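Local coordinates for regulatory protein BLAR1 (Bacillus licheniformis, PDB 1NRF) that probably senses beta-lactam antibiotics at the cell surface through acylation of this extracellular sensor domain and passes the signal into the cell, at residues A[230-235]-A[244-249]; A[133-138]-A[173-178]; A[38-43]-A[160-165]. All blocks are in the same frame, centred on the assembly; numbering follows the deposited sequence.

Contact 1 (A[230-235]-A[244-249]); sequences VHIQGE and AEIALS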
ATOM      1  N   VAL A 230       2.717  -8.078  -0.752  1.00 24.73           N
ATOM      2  CA  VAL A 230       3.206  -8.872  -1.858  1.00 25.96           C
ATOM      3  C   VAL A 230       3.827  -7.923  -2.871  1.00 27.79           C
ATOM      4  O   VAL A 230       3.237  -6.889  -3.192  1.00 27.65           O
ATOM      5  CB  VAL A 230       2.059  -9.636  -2.565  1.00 25.97           C
ATOM      6  CG1 VAL A 230       2.517 -10.134  -3.920  1.00 29.20           C
ATOM      7  CG2 VAL A 230       1.609 -10.810  -1.716  1.00 29.45           C
ATOM      8  N   HIS A 231       5.026  -8.250  -3.349  1.00 27.05           N
ATOM      9  CA  HIS A 231       5.649  -7.431  -4.374  1.00 27.40           C
ATOM     10  C   HIS A 231       6.057  -8.352  -5.500  1.00 27.29           C
ATOM     11  O   HIS A 231       6.677  -9.387  -5.258  1.00 27.73           O
ATOM     12  CB  HIS A 231       6.868  -6.677  -3.853  1.00 27.32           C
ATOM     13  CG  HIS A 231       7.558  -5.869  -4.911  1.00 26.50           C
ATOM     14  ND1 HIS A 231       8.472  -6.415  -5.790  1.00 25.40           N
ATOM     15  CD2 HIS A 231       7.399  -4.579  -5.289  1.00 25.07           C
ATOM     16  CE1 HIS A 231       8.840  -5.498  -6.664  1.00 23.15           C
ATOM     17  NE2 HIS A 231       8.203  -4.376  -6.383  1.00 27.28           N
ATOM     18  N   ILE A 232       5.713  -7.971  -6.728  1.00 27.73           N
ATOM     19  CA  ILE A 232       6.020  -8.790  -7.896  1.00 28.35           C
ATOM     20  C   ILE A 232       6.736  -8.071  -9.039  1.00 32.28           C
ATOM     21  O   ILE A 232       6.833  -6.839  -9.082  1.00 32.89           O
ATOM     22  CB  ILE A 232       4.736  -9.402  -8.492  1.00 28.05           C
ATOM     23  CG1 ILE A 232       3.838  -8.288  -9.038  1.00 27.26           C
ATOM     24  CG2 ILE A 232       3.996 -10.212  -7.438  1.00 23.16           C
ATOM     25  CD1 ILE A 232       2.632  -8.792  -9.824  1.00 28.51           C
ATOM     26  N   GLN A 233       7.230  -8.870  -9.976  1.00 35.62           N
ATOM     27  CA  GLN A 233       7.931  -8.370 -11.152  1.00 39.05           C
ATOM     28  C   GLN A 233       7.702  -9.403 -12.245  1.00 39.87           C
ATOM     29  O   GLN A 233       8.007 -10.585 -12.059  1.00 39.50           O
ATOM     30  CB  GLN A 233       9.438  -8.244 -10.881  1.00 41.46           C
ATOM     31  CG  GLN A 233       9.790  -7.598  -9.555  1.00 46.65           C
ATOM     32  CD  GLN A 233      11.288  -7.527  -9.315  1.00 50.07           C
ATOM     33  OE1 GLN A 233      11.736  -7.218  -8.209  1.00 52.62           O
ATOM     34  NE2 GLN A 233      12.071  -7.811 -10.350  1.00 51.02           N
ATOM     35  N   GLY A 234       7.161  -8.966 -13.376  1.00 40.88           N
ATOM     36  CA  GLY A 234       6.906  -9.887 -14.468  1.00 42.74           C
ATOM     37  C   GLY A 234       6.499  -9.143 -15.720  1.00 45.14           C
ATOM     38  O   GLY A 234       6.669  -7.926 -15.800  1.00 45.39           O
ATOM     39  N   GLU A 235       5.951  -9.861 -16.694  1.00 47.75           N
ATOM     40  CA  GLU A 235       5.528  -9.230 -17.936  1.00 50.25           C
ATOM     41  C   GLU A 235       4.049  -8.832 -17.948  1.00 50.52           C
ATOM     42  O   GLU A 235       3.514  -8.454 -18.989  1.00 51.00           O
ATOM     43  CB  GLU A 235       5.819 -10.151 -19.116  1.00 53.86           C
ATOM     44  CG  GLU A 235       5.153 -11.508 -19.032  1.00 57.25           C
ATOM     45  CD  GLU A 235       5.126 -12.211 -20.377  1.00 59.82           C
ATOM     46  OE1 GLU A 235       4.527 -11.651 -21.323  1.00 60.04           O
ATOM     47  OE2 GLU A 235       5.705 -13.317 -20.489  1.00 61.58           O
ATOM     48  N   ALA A 244      -2.328  -8.489  -6.417  1.00 26.96           N
ATOM     49  CA  ALA A 244      -3.456  -8.605  -5.505  1.00 28.04           C
ATOM     50  C   ALA A 244      -3.991 -10.027  -5.608  1.00 29.17           C
ATOM     51  O   ALA A 244      -4.208 -10.699  -4.595  1.00 27.24           O
ATOM     52  CB  ALA A 244      -4.536  -7.606  -5.872  1.00 27.21           C
ATOM     53  N   GLU A 245      -4.190 -10.481  -6.843  1.00 29.91           N
ATOM     54  CA  GLU A 245      -4.677 -11.830  -7.088  1.00 32.75           C
ATOM     55  C   GLU A 245      -3.769 -12.866  -6.436  1.00 31.51           C
ATOM     56  O   GLU A 245      -4.254 -13.812  -5.822  1.00 33.68           O
ATOM     57  CB  GLU A 245      -4.795 -12.103  -8.592  1.00 35.55           C
ATOM     58  CG  GLU A 245      -5.973 -11.394  -9.253  1.00 44.19           C
ATOM     59  CD  GLU A 245      -6.706 -12.278 -10.266  1.00 51.07           C
ATOM     60  OE1 GLU A 245      -7.112 -13.405  -9.889  1.00 53.63           O
ATOM     61  OE2 GLU A 245      -6.887 -11.848 -11.432  1.00 53.19           O
ATOM     62  N   ILE A 246      -2.459 -12.688  -6.562  1.00 29.63           N
ATOM     63  CA  ILE A 246      -1.503 -13.609  -5.960  1.00 28.58           C
ATOM     64  C   ILE A 246      -1.660 -13.618  -4.435  1.00 28.96           C
ATOM     65  O   ILE A 246      -1.853 -14.672  -3.823  1.00 28.62           O
ATOM     66  CB  ILE A 246      -0.060 -13.212  -6.309  1.00 28.44           C
ATOM     67  CG1 ILE A 246       0.181 -13.406  -7.805  1.00 29.34           C
ATOM     68  CG2 ILE A 246       0.922 -14.030  -5.485  1.00 29.41           C
ATOM     69  CD1 ILE A 246       1.532 -12.893  -8.302  1.00 30.62           C
ATOM     70  N   ALA A 247      -1.576 -12.442  -3.823  1.00 27.91           N
ATOM     71  CA  ALA A 247      -1.720 -12.333  -2.373  1.00 28.38           C
ATOM     72  C   ALA A 247      -3.009 -12.998  -1.911  1.00 27.80           C
ATOM     73  O   ALA A 247      -3.031 -13.698  -0.902  1.00 29.16           O
ATOM     74  CB  ALA A 247      -1.731 -10.864  -1.950  1.00 24.68           C
ATOM     75  N   LEU A 248      -4.075 -12.758  -2.662  1.00 27.75           N
ATOM     76  CA  LEU A 248      -5.398 -13.290  -2.358  1.00 30.13           C
ATOM     77  C   LEU A 248      -5.504 -14.813  -2.456  1.00 30.32           C
ATOM     78  O   LEU A 248      -6.187 -15.439  -1.654  1.00 31.45           O
ATOM     79  CB  LEU A 248      -6.431 -12.622  -3.272  1.00 29.22           C
ATOM     80  CG  LEU A 248      -7.430 -11.662  -2.616  1.00 30.62           C
ATOM     81  CD1 LEU A 248      -6.845 -10.989  -1.389  1.00 28.77           C
ATOM     82  CD2 LEU A 248      -7.857 -10.641  -3.654  1.00 31.35           C
ATOM     83  N   SER A 249      -4.832 -15.411  -3.431  1.00 31.54           N
ATOM     84  CA  SER A 249      -4.871 -16.855  -3.568  1.00 33.93           C
ATOM     85  C   SER A 249      -4.105 -17.433  -2.390  1.00 34.15           C
ATOM     86  O   SER A 249      -4.543 -18.398  -1.767  1.00 35.06           O
ATOM     87  CB  SER A 249      -4.228 -17.300  -4.881  1.00 34.42           C
ATOM     88  OG  SER A 249      -2.829 -17.086  -4.871  1.00 40.07           O
TER

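Contact 2 (A[133-138]-A[173-178]); sequences KSIHYG and FDFKQS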
ATOM      1  N   LYS A 133      10.223  11.279   7.549  1.00 33.03           N
ATOM      2  CA  LYS A 133      11.108  11.058   8.678  1.00 34.42           C
ATOM      3  C   LYS A 133      10.282  10.791   9.929  1.00 34.28           C
ATOM      4  O   LYS A 133      10.626   9.913  10.721  1.00 34.98           O
ATOM      5  CB  LYS A 133      12.024  12.260   8.906  1.00 35.11           C
ATOM      6  CG  LYS A 133      13.169  12.356   7.921  1.00 39.71           C
ATOM      7  CD  LYS A 133      14.062  13.552   8.225  1.00 43.32           C
ATOM      8  CE  LYS A 133      15.199  13.657   7.209  1.00 46.52           C
ATOM      9  NZ  LYS A 133      16.133  14.792   7.496  1.00 47.95           N
ATOM     10  N   SER A 134       9.180  11.525  10.096  1.00 32.47           N
ATOM     11  CA  SER A 134       8.349  11.338  11.276  1.00 32.05           C
ATOM     12  C   SER A 134       7.787   9.917  11.394  1.00 29.89           C
ATOM     13  O   SER A 134       7.549   9.437  12.493  1.00 30.75           O
ATOM     14  CB  SER A 134       7.214  12.391  11.331  1.00 33.10           C
ATOM     15  OG  SER A 134       6.213  12.206  10.337  1.00 33.61           O
ATOM     16  N   ILE A 135       7.575   9.236  10.275  1.00 29.42           N
ATOM     17  CA  ILE A 135       7.054   7.871  10.344  1.00 29.12           C
ATOM     18  C   ILE A 135       8.081   6.859   9.845  1.00 30.67           C
ATOM     19  O   ILE A 135       7.769   5.672   9.693  1.00 31.45           O
ATOM     20  CB  ILE A 135       5.753   7.701   9.517  1.00 27.24           C
ATOM     21  CG1 ILE A 135       6.039   7.950   8.035  1.00 26.61           C
ATOM     22  CG2 ILE A 135       4.670   8.629  10.052  1.00 26.46           C
ATOM     23  CD1 ILE A 135       4.867   7.639   7.119  1.00 25.97           C
ATOM     24  N   HIS A 136       9.303   7.340   9.616  1.00 30.40           N
ATOM     25  CA  HIS A 136      10.402   6.523   9.100  1.00 32.63           C
ATOM     26  C   HIS A 136       9.925   5.543   8.020  1.00 32.09           C
ATOM     27  O   HIS A 136       9.932   4.322   8.199  1.00 30.72           O
ATOM     28  CB  HIS A 136      11.113   5.775  10.243  1.00 37.07           C
ATOM     29  CG  HIS A 136      12.475   5.263   9.870  1.00 41.84           C
ATOM     30  ND1 HIS A 136      13.532   5.242  10.756  1.00 43.19           N
ATOM     31  CD2 HIS A 136      12.954   4.769   8.701  1.00 42.64           C
ATOM     32  CE1 HIS A 136      14.603   4.761  10.148  1.00 44.54           C
ATOM     33  NE2 HIS A 136      14.279   4.468   8.901  1.00 44.56           N
ATOM     34  N   TYR A 137       9.521   6.106   6.887  1.00 32.44           N
ATOM     35  CA  TYR A 137       9.032   5.331   5.761  1.00 32.61           C
ATOM     36  C   TYR A 137      10.152   4.917   4.805  1.00 32.83           C
ATOM     37  O   TYR A 137      10.709   5.740   4.077  1.00 34.59           O
ATOM     38  CB  TYR A 137       7.968   6.140   5.019  1.00 30.57           C
ATOM     39  CG  TYR A 137       7.205   5.359   3.968  1.00 31.17           C
ATOM     40  CD1 TYR A 137       7.806   4.986   2.761  1.00 29.69           C
ATOM     41  CD2 TYR A 137       5.865   5.031   4.161  1.00 29.41           C
ATOM     42  CE1 TYR A 137       7.088   4.313   1.781  1.00 25.67           C
ATOM     43  CE2 TYR A 137       5.139   4.361   3.180  1.00 26.25           C
ATOM     44  CZ  TYR A 137       5.757   4.008   1.998  1.00 25.60           C
ATOM     45  OH  TYR A 137       5.037   3.352   1.037  1.00 24.21           O
ATOM     46  N   GLY A 138      10.469   3.627   4.818  1.00 32.43           N
ATOM     47  CA  GLY A 138      11.502   3.100   3.947  1.00 31.59           C
ATOM     48  C   GLY A 138      12.821   3.828   4.069  1.00 30.89           C
ATOM     49  O   GLY A 138      13.245   4.171   5.160  1.00 32.57           O
ATOM     50  N   PHE A 173       1.828   5.888  15.751  1.00 36.63           N
ATOM     51  CA  PHE A 173       2.311   7.181  15.278  1.00 37.35           C
ATOM     52  C   PHE A 173       1.505   8.304  15.925  1.00 39.12           C
ATOM     53  O   PHE A 173       1.754   9.486  15.688  1.00 39.40           O
ATOM     54  CB  PHE A 173       2.191   7.258  13.756  1.00 33.76           C
ATOM     55  CG  PHE A 173       3.195   6.413  13.032  1.00 32.94           C
ATOM     56  CD1 PHE A 173       2.886   5.836  11.807  1.00 32.34           C
ATOM     57  CD2 PHE A 173       4.472   6.222  13.563  1.00 31.04           C
ATOM     58  CE1 PHE A 173       3.836   5.083  11.116  1.00 33.54           C
ATOM     59  CE2 PHE A 173       5.425   5.473  12.884  1.00 31.87           C
ATOM     60  CZ  PHE A 173       5.110   4.903  11.656  1.00 33.78           C
ATOM     61  N   ASP A 174       0.525   7.912  16.733  1.00 40.42           N
ATOM     62  CA  ASP A 174      -0.326   8.844  17.459  1.00 41.51           C
ATOM     63  C   ASP A 174      -0.877  10.015  16.644  1.00 41.80           C
ATOM     64  O   ASP A 174      -0.554  11.177  16.902  1.00 41.31           O
ATOM     65  CB  ASP A 174       0.434   9.368  18.677  1.00 42.61           C
ATOM     66  CG  ASP A 174      -0.427  10.213  19.580  1.00 44.72           C
ATOM     67  OD1 ASP A 174      -1.618   9.876  19.758  1.00 45.33           O
ATOM     68  OD2 ASP A 174       0.089  11.211  20.121  1.00 47.93           O
ATOM     69  N   PHE A 175      -1.700   9.697  15.650  1.00 41.39           N
ATOM     70  CA  PHE A 175      -2.332  10.711  14.818  1.00 40.38           C
ATOM     71  C   PHE A 175      -3.761  10.823  15.329  1.00 40.18           C
ATOM     72  O   PHE A 175      -4.216   9.963  16.075  1.00 39.28           O
ATOM     73  CB  PHE A 175      -2.338  10.283  13.346  1.00 39.52           C
ATOM     74  CG  PHE A 175      -0.992  10.379  12.674  1.00 38.45           C
ATOM     75  CD1 PHE A 175      -0.293  11.582  12.661  1.00 37.89           C
ATOM     76  CD2 PHE A 175      -0.423   9.265  12.054  1.00 36.33           C
ATOM     77  CE1 PHE A 175       0.951  11.681  12.042  1.00 40.09           C
ATOM     78  CE2 PHE A 175       0.814   9.348  11.435  1.00 37.42           C
ATOM     79  CZ  PHE A 175       1.508  10.563  11.428  1.00 38.86           C
ATOM     80  N   LYS A 176      -4.472  11.875  14.943  1.00 42.13           N
ATOM     81  CA  LYS A 176      -5.849  12.020  15.399  1.00 43.96           C
ATOM     82  C   LYS A 176      -6.605  10.732  15.048  1.00 44.23           C
ATOM     83  O   LYS A 176      -6.590  10.273  13.900  1.00 43.99           O
ATOM     84  CB  LYS A 176      -6.507  13.250  14.754  1.00 43.58           C
ATOM     85  CG  LYS A 176      -5.935  14.585  15.251  1.00 46.14           C
ATOM     86  CD  LYS A 176      -6.590  15.797  14.577  1.00 47.37           C
ATOM     87  CE  LYS A 176      -6.196  15.922  13.102  1.00 48.12           C
ATOM     88  NZ  LYS A 176      -6.935  17.007  12.364  1.00 46.83           N
ATOM     89  N   GLN A 177      -7.231  10.139  16.061  1.00 44.19           N
ATOM     90  CA  GLN A 177      -7.983   8.901  15.905  1.00 45.54           C
ATOM     91  C   GLN A 177      -8.922   8.961  14.699  1.00 44.95           C
ATOM     92  O   GLN A 177      -9.091   7.978  13.974  1.00 43.25           O
ATOM     93  CB  GLN A 177      -8.774   8.638  17.185  1.00 47.95           C
ATOM     94  CG  GLN A 177      -9.837   7.571  17.068  1.00 52.97           C
ATOM     95  CD  GLN A 177     -10.954   7.766  18.079  1.00 55.34           C
ATOM     96  OE1 GLN A 177     -10.759   7.581  19.286  1.00 56.32           O
ATOM     97  NE2 GLN A 177     -12.132   8.156  17.590  1.00 56.24           N
ATOM     98  N   SER A 178      -9.508  10.133  14.483  1.00 43.21           N
ATOM     99  CA  SER A 178     -10.432  10.361  13.381  1.00 42.68           C
ATOM    100  C   SER A 178      -9.842  10.157  11.983  1.00 40.68           C
ATOM    101  O   SER A 178     -10.495   9.590  11.107  1.00 41.69           O
ATOM    102  CB  SER A 178     -11.002  11.780  13.478  1.00 44.19           C
ATOM    103  OG  SER A 178     -11.828  12.083  12.367  1.00 47.87           O
TER

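Contact 3 (A[38-43]-A[160-165]); sequences VLFNSN and EQVNIL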
ATOM      1  N   VAL A  38       4.942 -11.405   2.399  1.00 26.52           N
ATOM      2  CA  VAL A  38       5.149 -11.256   3.824  1.00 23.66           C
ATOM      3  C   VAL A  38       3.788 -11.211   4.506  1.00 25.59           C
ATOM      4  O   VAL A  38       2.932 -10.398   4.149  1.00 25.41           O
ATOM      5  CB  VAL A  38       5.889  -9.951   4.184  1.00 22.89           C
ATOM      6  CG1 VAL A  38       6.133  -9.897   5.678  1.00 19.13           C
ATOM      7  CG2 VAL A  38       7.208  -9.859   3.437  1.00 23.68           C
ATOM      8  N   LEU A  39       3.581 -12.107   5.464  1.00 26.12           N
ATOM      9  CA  LEU A  39       2.345 -12.128   6.238  1.00 28.10           C
ATOM     10  C   LEU A  39       2.722 -12.039   7.719  1.00 29.72           C
ATOM     11  O   LEU A  39       3.706 -12.649   8.146  1.00 32.03           O
ATOM     12  CB  LEU A  39       1.578 -13.413   5.982  1.00 28.51           C
ATOM     13  CG  LEU A  39       0.379 -13.644   6.901  1.00 30.11           C
ATOM     14  CD1 LEU A  39      -0.813 -12.822   6.415  1.00 28.31           C
ATOM     15  CD2 LEU A  39       0.038 -15.125   6.910  1.00 26.29           C
ATOM     16  N   PHE A  40       1.962 -11.276   8.499  1.00 30.52           N
ATOM     17  CA  PHE A  40       2.243 -11.144   9.925  1.00 29.96           C
ATOM     18  C   PHE A  40       1.042 -11.440  10.815  1.00 31.30           C
ATOM     19  O   PHE A  40       0.015 -10.757  10.739  1.00 31.01           O
ATOM     20  CB  PHE A  40       2.779  -9.745  10.246  1.00 29.96           C
ATOM     21  CG  PHE A  40       3.122  -9.544  11.706  1.00 30.03           C
ATOM     22  CD1 PHE A  40       2.315  -8.746  12.527  1.00 28.84           C
ATOM     23  CD2 PHE A  40       4.237 -10.168  12.264  1.00 27.20           C
ATOM     24  CE1 PHE A  40       2.618  -8.578  13.882  1.00 29.02           C
ATOM     25  CE2 PHE A  40       4.547 -10.006  13.614  1.00 27.87           C
ATOM     26  CZ  PHE A  40       3.731  -9.207  14.428  1.00 26.57           C
ATOM     27  N   ASN A  41       1.189 -12.463  11.659  1.00 31.91           N
ATOM     28  CA  ASN A  41       0.149 -12.876  12.600  1.00 32.51           C
ATOM     29  C   ASN A  41       0.381 -12.136  13.924  1.00 32.71           C
ATOM     30  O   ASN A  41       1.325 -12.432  14.651  1.00 30.14           O
ATOM     31  CB  ASN A  41       0.222 -14.389  12.828  1.00 30.59           C
ATOM     32  CG  ASN A  41      -0.972 -14.929  13.600  1.00 31.07           C
ATOM     33  OD1 ASN A  41      -1.455 -14.295  14.542  1.00 31.54           O
ATOM     34  ND2 ASN A  41      -1.443 -16.114  13.215  1.00 27.94           N
ATOM     35  N   SER A  42      -0.490 -11.181  14.228  1.00 35.44           N
ATOM     36  CA  SER A  42      -0.369 -10.373  15.440  1.00 39.60           C
ATOM     37  C   SER A  42      -0.345 -11.184  16.725  1.00 41.21           C
ATOM     38  O   SER A  42       0.547 -11.013  17.559  1.00 41.08           O
ATOM     39  CB  SER A  42      -1.507  -9.351  15.513  1.00 40.92           C
ATOM     40  OG  SER A  42      -1.501  -8.492  14.385  1.00 42.37           O
ATOM     41  N   ASN A  43      -1.336 -12.054  16.885  1.00 43.09           N
ATOM     42  CA  ASN A  43      -1.437 -12.895  18.073  1.00 44.88           C
ATOM     43  C   ASN A  43      -0.250 -13.829  18.231  1.00 44.52           C
ATOM     44  O   ASN A  43       0.287 -13.983  19.322  1.00 46.11           O
ATOM     45  CB  ASN A  43      -2.718 -13.734  18.033  1.00 46.39           C
ATOM     46  CG  ASN A  43      -3.966 -12.899  18.158  1.00 47.03           C
ATOM     47  OD1 ASN A  43      -3.902 -11.720  18.502  1.00 47.99           O
ATOM     48  ND2 ASN A  43      -5.119 -13.509  17.889  1.00 48.05           N
ATOM     49  N   GLU A 160       9.021  -4.023   5.341  1.00 25.79           N
ATOM     50  CA  GLU A 160       8.853  -2.705   5.941  1.00 24.64           C
ATOM     51  C   GLU A 160       7.397  -2.256   5.803  1.00 24.30           C
ATOM     52  O   GLU A 160       6.829  -1.660   6.716  1.00 26.11           O
ATOM     53  CB  GLU A 160       9.785  -1.697   5.275  1.00 25.85           C
ATOM     54  CG  GLU A 160      11.200  -1.679   5.845  1.00 30.43           C
ATOM     55  CD  GLU A 160      12.160  -0.793   5.039  1.00 35.23           C
ATOM     56  OE1 GLU A 160      13.233  -0.455   5.570  1.00 36.50           O
ATOM     57  OE2 GLU A 160      11.856  -0.442   3.876  1.00 37.54           O
ATOM     58  N   GLN A 161       6.795  -2.549   4.661  1.00 22.84           N
ATOM     59  CA  GLN A 161       5.399  -2.195   4.426  1.00 25.91           C
ATOM     60  C   GLN A 161       4.514  -2.782   5.540  1.00 26.03           C
ATOM     61  O   GLN A 161       3.722  -2.063   6.153  1.00 25.91           O
ATOM     62  CB  GLN A 161       4.933  -2.736   3.063  1.00 26.98           C
ATOM     63  CG  GLN A 161       5.543  -2.069   1.836  1.00 27.80           C
ATOM     64  CD  GLN A 161       4.735  -0.868   1.338  1.00 29.77           C
ATOM     65  OE1 GLN A 161       4.776  -0.529   0.153  1.00 29.13           O
ATOM     66  NE2 GLN A 161       4.012  -0.221   2.244  1.00 24.67           N
ATOM     67  N   VAL A 162       4.654  -4.086   5.794  1.00 25.20           N
ATOM     68  CA  VAL A 162       3.874  -4.769   6.833  1.00 23.58           C
ATOM     69  C   VAL A 162       4.075  -4.131   8.203  1.00 25.66           C
ATOM     70  O   VAL A 162       3.102  -3.831   8.902  1.00 27.33           O
ATOM     71  CB  VAL A 162       4.238  -6.298   6.930  1.00 24.29           C
ATOM     72  CG1 VAL A 162       3.711  -6.886   8.237  1.00 21.29           C
ATOM     73  CG2 VAL A 162       3.643  -7.071   5.732  1.00 19.04           C
ATOM     74  N   ASN A 163       5.328  -3.896   8.586  1.00 26.55           N
ATOM     75  CA  ASN A 163       5.594  -3.313   9.896  1.00 27.14           C
ATOM     76  C   ASN A 163       4.997  -1.925  10.071  1.00 29.13           C
ATOM     77  O   ASN A 163       4.447  -1.623  11.131  1.00 29.97           O
ATOM     78  CB  ASN A 163       7.103  -3.280  10.197  1.00 26.97           C
ATOM     79  CG  ASN A 163       7.708  -4.675  10.331  1.00 27.20           C
ATOM     80  OD1 ASN A 163       7.036  -5.621  10.736  1.00 31.52           O
ATOM     81  ND2 ASN A 163       8.981  -4.801  10.001  1.00 29.66           N
ATOM     82  N   ILE A 164       5.091  -1.078   9.043  1.00 29.17           N
ATOM     83  CA  ILE A 164       4.545   0.271   9.169  1.00 28.60           C
ATOM     84  C   ILE A 164       3.018   0.263   9.026  1.00 28.54           C
ATOM     85  O   ILE A 164       2.334   1.096   9.616  1.00 29.16           O
ATOM     86  CB  ILE A 164       5.230   1.275   8.162  1.00 28.67           C
ATOM     87  CG1 ILE A 164       5.043   2.709   8.668  1.00 28.05           C
ATOM     88  CG2 ILE A 164       4.677   1.109   6.741  1.00 25.16           C
ATOM     89  CD1 ILE A 164       5.824   3.761   7.869  1.00 31.04           C
ATOM     90  N   LEU A 165       2.483  -0.689   8.262  1.00 28.66           N
ATOM     91  CA  LEU A 165       1.032  -0.800   8.127  1.00 27.41           C
ATOM     92  C   LEU A 165       0.432  -1.115   9.504  1.00 27.41           C
ATOM     93  O   LEU A 165      -0.664  -0.651   9.818  1.00 29.30           O
ATOM     94  CB  LEU A 165       0.651  -1.900   7.136  1.00 25.58           C
ATOM     95  CG  LEU A 165       0.331  -1.504   5.690  1.00 28.19           C
ATOM     96  CD1 LEU A 165       0.234  -2.748   4.816  1.00 27.64           C
ATOM     97  CD2 LEU A 165      -0.973  -0.729   5.646  1.00 25.54           C
TER

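Contact 1 (A[230-235]-A[244-249])
Val230 and Ile232 of strand 225-234 meet Ile246 and Ala247 of helix 239-253. Only carbon atoms touch, and no hydrogen bond crosses the contact. The side chain of Val230 can be followed outward. Val230 CB lies 4.0 Å from Ala247 CB. Its CG2, beside the backbone N, reaches the same methyl, with Val230 CG2 to Ala247 CB at 3.3 Å. That is tight for two methyls, and the exact length is doubtful at this resolution. The other branch has CG1 anti to the backbone N (chi1 164°). It turns to Ile246 instead, with a loose approach of 4.5 Å between Val230 CG1 and Ile246 CG2. Two residues on, Ile232 meets only Ile246 of the helix segment, with Ile232 CG2 to the Ile246 CD1 tip at 3.7 Å. These two side chains cross at a slant. Ile246 thus offers CG2 to Val230, loosely, and CD1 to Ile232. The axes of the short segments come within 8.5 Å of each other, at 131° between their chain directions. The four touching residues are buried. Phe28 of helix 25-29 touches both Ile232 and Ile246, and Ala243 of the helix also packs on both strand residues. Backbone hydrogen bonds tie the strand to strands 33-41 and 211-220, its neighbours in the sheet, and Phe215 of the latter packs against Ala247.

Contact 2 (A[133-138]-A[173-178])
A Schellman motif ends helix 125-134, and Ile135, the first residue to leave the helix, meets Phe173 and Phe175 from this turn. His136, with positive phi, is the C-prime residue. His136 N bonds to Lys133 O at 3.1 Å, and Tyr137 N bonds to Leu132 O. The opposing segment leads from helix 158-170 into helix 177-187. The CG2 methyl of Ile135 lies over the face of the Phe173 ring, 3.8 Å from its centroid and 13° off the normal. This is a CH-pi contact, almost directly above the ring centre. The rotation of Ile135, chi1 63°, sets CG2 beside the backbone N, where it overlies Phe173. Ile135 CB sits over the same ring toward its rim, 3.6 Å from Phe173 CZ. Ile135 O comes within 3.4 Å of Phe173 CZ, a plain contact. The CG2 methyl also approaches the edge of Phe175, with Ile135 CG2 to Phe175 CZ at 4.0 Å. One methyl therefore serves two aromatic rings, one by its face and one by its edge. Phe68 of helix 66-76 also packs on Ile135, while Leu71 and Tyr131 pack on Phe175. No hydrogen bond or salt bridge joins the two segments. Dispersion and shape probably carry most of the contact, so its stability probably depends on close fit and burial of the isoleucine, with little directional pull.

Contact 3 (A[38-43]-A[160-165])
This is a buried helix-on-sheet contact, in which Val162 of helix 158-170 packs on Val38 and Phe40 of strand 33-41. Val38 and Phe40 alternate with Leu39, so both turn their CB toward the helix and Leu39 turns away. Val162 uses its two methyls separately. Val162 CG2 lies 3.8 Å from Val38 CG1 and 3.8 Å from Val38 O. CG1 goes to Phe40, with Val162 CG1 to Phe40 CB at 3.6 Å. It is the root of the phenylalanine that does the touching. With CG anti to the backbone N (chi1 -179°), the ring swings away from the helix segment and meets Tyr47, their planes at about 45°. The side chains of Val38 and Val162 cross at a slant. No hydrogen bond spans the contact, and all three side chains are buried. Val162 also touches Phe227 and Ala229 of strand 225-234, so it rests across two adjoining strands. Polar bonds elsewhere also tie the helix in. Glu160 forms a salt bridge with Arg58, and Gln161 OE1 is hydrogen-bonded to Thr64 OG1, next in sequence to Ser63, the serine probably acylated by the antibiotic. A central sheet with helices packed on it, and a probable acylation serine just ahead of helix 66-76, fits the fold shared by penicillin-binding proteins and serine beta-lactamases.

How the contacts relate
All three contacts are apolar. Contacts 1 and 3 are core contacts on neighbouring strands of one sheet, but they lie on its two different faces: helix 239-253 covers one and helix 158-170 the other. Their centres are about 17 Å apart and they do not touch. Both rely on aliphatic carbons. Contact 2 is only partly buried and belongs to the helical part. It joins the residue just after helix 125-134 to the loop between helices 158-170 and 177-187, through aromatic rings. It does touch contact 3, where Ile164 of helix 158-170 packs on Phe173, with Ile164 CG1 to Phe173 CE1 at 3.6 Å. Contacts 1 and 2 lie about 27 Å apart, centre to centre.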